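Local coordinates for protein ochratoxinase (Aspergillus niger, PDB 4C65) that hydrolyses the amide bond of the mycotoxin ochratoxin A, releasing L-phenylalanine, as a zinc-dependent carboxypeptidase of the amidohydrolase superfamily, at residues 113-121 against 197-205. Sequence-based numbering, arbitrary orientation.
Sequences RDLAGYGCE and RRGAKVIKV
Two donors meet on Glu121 OE2: Arg198 NE at 2.8 Å, on the syn side of the carboxylate, and a water that lies 3.1 Å from Glu121 OE2 and also donates to Arg198 O. The other oxygen, Glu121 OE1, takes a nearly straight bond from Arg198 NH2 (2.9 Å, 173°). The salt bridge is thus side-on, though the carboxylate is turned 41° from the guanidinium plane. Arg198 NH1 donates to Gly177 O, so the guanidinium is probably held against rotation. Next to it, Cys120 CB presses on Arg198 O at 3.2 Å, and SG lies over Gly199 and Ala200, where a Schellman motif ends helix 185-198. In the TIM barrel 113-121 leaves strand 109-114 for helix 119-127, while the segment 197-205 links helix 185-198 to strand 203-206. At the barrel end, Val202 CG1 packs against Arg113 CG at 4.0 Å and Leu115 CD2 at 4.1 Å. Lys204, the active-site residue shared by both zinc sites, bends at chi2 (88°) and again at chi4; its NZ lies 3.1 Å from Leu115 O, above the carbonyl plane, a bond that remains doubtful because the lysine has two conformers. Leu115 in turn lies close to the zinc ligand His69.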
ATOM      1  N   ARG A 113      18.614 -33.073   0.098  1.00 13.78           N
ATOM      2  CA  ARG A 113      18.835 -31.668  -0.203  1.00 13.88           C
ATOM      3  C   ARG A 113      17.649 -31.128  -0.988  1.00 14.22           C
ATOM      4  O   ARG A 113      17.452 -31.478  -2.161  1.00 14.22           O
ATOM      5  CB  ARG A 113      20.151 -31.450  -0.960  1.00 14.20           C
ATOM      6  CG  ARG A 113      20.572 -29.980  -1.009  1.00 14.16           C
ATOM      7  CD  ARG A 113      21.878 -29.777  -1.750  1.00 14.51           C
ATOM      8  NE  ARG A 113      21.784 -30.192  -3.149  1.00 14.70           N
ATOM      9  CZ  ARG A 113      22.619 -29.830  -4.118  1.00 15.33           C
ATOM     10  NH1 ARG A 113      23.641 -29.010  -3.883  1.00 15.84           N
ATOM     11  NH2 ARG A 113      22.430 -30.279  -5.351  1.00 15.60           N
ATOM     12  N   ASP A 114      16.846 -30.315  -0.301  1.00 14.76           N
ATOM     13  CA  ASP A 114      15.701 -29.620  -0.861  1.00 15.39           C
ATOM     14  C   ASP A 114      16.206 -28.372  -1.583  1.00 16.21           C
ATOM     15  O   ASP A 114      16.898 -27.551  -0.983  1.00 16.16           O
ATOM     16  CB  ASP A 114      14.760 -29.215   0.277  1.00 15.29           C
ATOM     17  CG  ASP A 114      13.663 -28.304  -0.160  1.00 14.86           C
ATOM     18  OD1 ASP A 114      13.151 -28.453  -1.286  1.00 15.30           O
ATOM     19  OD2 ASP A 114      13.251 -27.471   0.655  1.00 15.03           O
ATOM     20  N   LEU A 115      15.828 -28.210  -2.847  1.00 16.74           N
ATOM     21  CA  LEU A 115      16.311 -27.086  -3.653  1.00 17.14           C
ATOM     22  C   LEU A 115      15.222 -26.108  -4.094  1.00 17.35           C
ATOM     23  O   LEU A 115      15.494 -25.120  -4.787  1.00 18.70           O
ATOM     24  CB  LEU A 115      17.057 -27.630  -4.861  1.00 17.41           C
ATOM     25  CG  LEU A 115      18.363 -28.343  -4.534  1.00 17.77           C
ATOM     26  CD1 LEU A 115      18.998 -28.839  -5.826  1.00 18.14           C
ATOM     27  CD2 LEU A 115      19.324 -27.411  -3.792  1.00 17.71           C
ATOM     28  N   ALA A 116      13.989 -26.330  -3.663  1.00 16.87           N
ATOM     29  CA  ALA A 116      12.959 -25.308  -3.776  1.00 16.68           C
ATOM     30  C   ALA A 116      11.761 -25.755  -2.966  1.00 16.71           C
ATOM     31  O   ALA A 116      11.163 -26.788  -3.262  1.00 18.00           O
ATOM     32  CB  ALA A 116      12.554 -25.111  -5.225  1.00 16.78           C
ATOM     33  N   GLY A 117      11.384 -25.014  -1.951  1.00 16.34           N
ATOM     34  CA  GLY A 117      10.169 -25.361  -1.232  1.00 16.37           C
ATOM     35  C   GLY A 117      10.226 -25.124   0.260  1.00 16.24           C
ATOM     36  O   GLY A 117      10.926 -24.225   0.738  1.00 17.53           O
ATOM     37  N   TYR A 118       9.520 -25.963   1.000  1.00 15.31           N
ATOM     38  CA  TYR A 118       9.269 -25.725   2.409  1.00 15.01           C
ATOM     39  C   TYR A 118      10.095 -26.634   3.308  1.00 14.94           C
ATOM     40  O   TYR A 118       9.668 -26.976   4.409  1.00 15.92           O
ATOM     41  CB  TYR A 118       7.772 -25.946   2.666  1.00 14.84           C
ATOM     42  CG  TYR A 118       6.863 -25.026   1.908  1.00 14.78           C
ATOM     43  CD1 TYR A 118       6.914 -23.656   2.118  1.00 14.75           C
ATOM     44  CD2 TYR A 118       5.981 -25.510   0.954  1.00 14.55           C
ATOM     45  CE1 TYR A 118       6.104 -22.793   1.404  1.00 14.81           C
ATOM     46  CE2 TYR A 118       5.136 -24.666   0.266  1.00 14.52           C
ATOM     47  CZ  TYR A 118       5.189 -23.307   0.497  1.00 14.84           C
ATOM     48  OH  TYR A 118       4.363 -22.442  -0.196  1.00 15.17           O
ATOM     49  N   GLY A 119      11.255 -27.055   2.833  1.00 14.62           N
ATOM     50  CA  GLY A 119      12.117 -27.947   3.595  1.00 14.80           C
ATOM     51  C   GLY A 119      12.482 -27.410   4.950  1.00 14.80           C
ATOM     52  O   GLY A 119      12.568 -28.147   5.919  1.00 14.57           O
ATOM     53  N   CYS A 120      12.778 -26.120   5.013  1.00 15.60           N
ATOM     54  CA  CYS A 120      13.168 -25.497   6.278  1.00 16.27           C
ATOM     55  C   CYS A 120      12.030 -25.560   7.255  1.00 16.11           C
ATOM     56  O   CYS A 120      12.220 -25.847   8.447  1.00 16.55           O
ATOM     57  CB  CYS A 120      13.502 -24.036   6.071  1.00 17.07           C
ATOM     58  SG  CYS A 120      14.963 -23.720   5.087  1.00 18.13           S
ATOM     59  N   GLU A 121      10.835 -25.282   6.750  1.00 15.69           N
ATOM     60  CA  GLU A 121       9.640 -25.227   7.597  1.00 15.62           C
ATOM     61  C   GLU A 121       9.196 -26.639   8.043  1.00 15.44           C
ATOM     62  O   GLU A 121       8.767 -26.835   9.184  1.00 15.43           O
ATOM     63  CB  GLU A 121       8.506 -24.519   6.846  1.00 15.71           C
ATOM     64  CG  GLU A 121       8.713 -23.015   6.655  1.00 15.75           C
ATOM     65  CD  GLU A 121       9.777 -22.633   5.620  1.00 15.68           C
ATOM     66  OE1 GLU A 121       9.951 -23.350   4.603  1.00 15.73           O
ATOM     67  OE2 GLU A 121      10.424 -21.590   5.834  1.00 14.96           O
ATOM     68  N   ARG A 197      17.549 -16.810   6.706  1.00 13.68           N
ATOM     69  CA  ARG A 197      16.584 -16.484   7.766  1.00 13.68           C
ATOM     70  C   ARG A 197      15.696 -17.664   8.154  1.00 13.84           C
ATOM     71  O   ARG A 197      15.454 -17.869   9.343  1.00 14.11           O
ATOM     72  CB  ARG A 197      15.697 -15.327   7.367  1.00 13.44           C
ATOM     73  CG  ARG A 197      14.919 -14.707   8.513  1.00 13.28           C
ATOM     74  CD  ARG A 197      14.143 -13.510   8.012  1.00 13.16           C
ATOM     75  NE  ARG A 197      13.594 -12.769   9.117  1.00 13.30           N
ATOM     76  CZ  ARG A 197      12.549 -13.132   9.840  1.00 13.19           C
ATOM     77  NH1 ARG A 197      11.810 -14.179   9.519  1.00 13.11           N
ATOM     78  NH2 ARG A 197      12.223 -12.397  10.863  1.00 13.43           N
ATOM     79  N   ARG A 198      15.249 -18.439   7.152  1.00 13.88           N
ATOM     80  CA  ARG A 198      14.366 -19.617   7.380  1.00 13.92           C
ATOM     81  C   ARG A 198      15.171 -20.837   7.786  1.00 14.07           C
ATOM     82  O   ARG A 198      14.608 -21.848   8.157  1.00 14.65           O
ATOM     83  CB  ARG A 198      13.338 -19.889   6.206  1.00 13.71           C
ATOM     84  CG  ARG A 198      13.518 -18.916   5.111  1.00 13.65           C
ATOM     85  CD  ARG A 198      12.590 -19.038   3.972  1.00 13.17           C
ATOM     86  NE  ARG A 198      11.744 -20.188   3.747  1.00 12.85           N
ATOM     87  CZ  ARG A 198      11.246 -20.475   2.553  1.00 12.88           C
ATOM     88  NH1 ARG A 198      11.528 -19.717   1.493  1.00 13.14           N
ATOM     89  NH2 ARG A 198      10.453 -21.511   2.388  1.00 13.17           N
ATOM     90  N   GLY A 199      16.498 -20.741   7.795  1.00 14.38           N
ATOM     91  CA  GLY A 199      17.349 -21.872   8.164  1.00 14.56           C
ATOM     92  C   GLY A 199      17.970 -22.612   6.995  1.00 14.45           C
ATOM     93  O   GLY A 199      18.452 -23.736   7.153  1.00 14.80           O
ATOM     94  N   ALA A 200      17.975 -21.997   5.823  1.00 14.23           N
ATOM     95  CA  ALA A 200      18.519 -22.662   4.659  1.00 14.16           C
ATOM     96  C   ALA A 200      19.981 -23.062   4.887  1.00 14.64           C
ATOM     97  O   ALA A 200      20.769 -22.298   5.420  1.00 14.24           O
ATOM     98  CB  ALA A 200      18.393 -21.782   3.438  1.00 14.18           C
ATOM     99  N   LYS A 201      20.297 -24.295   4.522  1.00 15.35           N
ATOM    100  CA  LYS A 201      21.646 -24.821   4.644  1.00 15.99           C
ATOM    101  C   LYS A 201      22.327 -24.922   3.276  1.00 15.64           C
ATOM    102  O   LYS A 201      23.462 -25.369   3.176  1.00 16.54           O
ATOM    103  CB  LYS A 201      21.611 -26.164   5.352  1.00 16.75           C
ATOM    104  CG  LYS A 201      21.582 -25.992   6.859  1.00 17.89           C
ATOM    105  CD  LYS A 201      21.267 -27.289   7.560  1.00 18.84           C
ATOM    106  CE  LYS A 201      20.971 -27.057   9.063  1.00 20.34           C
ATOM    107  NZ  LYS A 201      21.478 -28.164   9.907  1.00 21.16           N
ATOM    108  N   VAL A 202      21.637 -24.496   2.238  1.00 14.76           N
ATOM    109  CA  VAL A 202      22.242 -24.331   0.950  1.00 14.58           C
ATOM    110  C   VAL A 202      21.532 -23.176   0.254  1.00 13.99           C
ATOM    111  O   VAL A 202      20.434 -22.788   0.663  1.00 13.42           O
ATOM    112  CB  VAL A 202      22.182 -25.643   0.139  1.00 14.51           C
ATOM    113  CG1 VAL A 202      20.756 -26.010  -0.247  1.00 14.29           C
ATOM    114  CG2 VAL A 202      23.062 -25.543  -1.114  1.00 14.76           C
ATOM    115  N   ILE A 203      22.153 -22.617  -0.788  1.00 13.85           N
ATOM    116  CA  ILE A 203      21.462 -21.642  -1.643  1.00 13.81           C
ATOM    117  C   ILE A 203      21.330 -22.180  -3.056  1.00 13.92           C
ATOM    118  O   ILE A 203      22.280 -22.719  -3.623  1.00 14.13           O
ATOM    119  CB  ILE A 203      22.157 -20.257  -1.639  1.00 13.71           C
ATOM    120  CG1 ILE A 203      22.188 -19.667  -0.235  1.00 13.54           C
ATOM    121  CG2 ILE A 203      21.428 -19.271  -2.570  1.00 13.69           C
ATOM    122  CD1 ILE A 203      20.822 -19.390   0.367  1.00 13.33           C
ATOM    123  N   LYS A 204      20.148 -22.015  -3.637  1.00 14.16           N
ATOM    124  CA  LYS A 204      19.884 -22.455  -5.020  0.50 14.48           C
ATOM    125  C   LYS A 204      19.546 -21.276  -5.918  1.00 14.73           C
ATOM    126  O   LYS A 204      18.656 -20.499  -5.606  1.00 14.78           O
ATOM    127  CB  LYS A 204      18.734 -23.477  -5.023  0.50 14.38           C
ATOM    128  CG  LYS A 204      17.988 -23.674  -6.327  0.50 14.54           C
ATOM    129  CD  LYS A 204      18.588 -24.705  -7.248  0.50 14.68           C
ATOM    130  CE  LYS A 204      17.429 -24.898  -8.279  0.50 14.76           C
ATOM    131  NZ  LYS A 204      16.040 -25.395  -7.860  0.50 14.56           N
ATOM    132  N   VAL A 205      20.214 -21.200  -7.078  1.00 15.45           N
ATOM    133  CA  VAL A 205      19.901 -20.192  -8.110  1.00 15.77           C
ATOM    134  C   VAL A 205      19.498 -20.848  -9.424  1.00 15.99           C
ATOM    135  O   VAL A 205      19.899 -21.978  -9.710  1.00 15.69           O
ATOM    136  CB  VAL A 205      21.077 -19.261  -8.441  1.00 16.26           C
ATOM    137  CG1 VAL A 205      21.464 -18.486  -7.219  1.00 16.40           C
ATOM    138  CG2 VAL A 205      22.285 -20.024  -8.959  1.00 16.70           C
TER
HETATM  139  O   HOH W   1      11.687 -22.189   8.572  1.00 22.63           O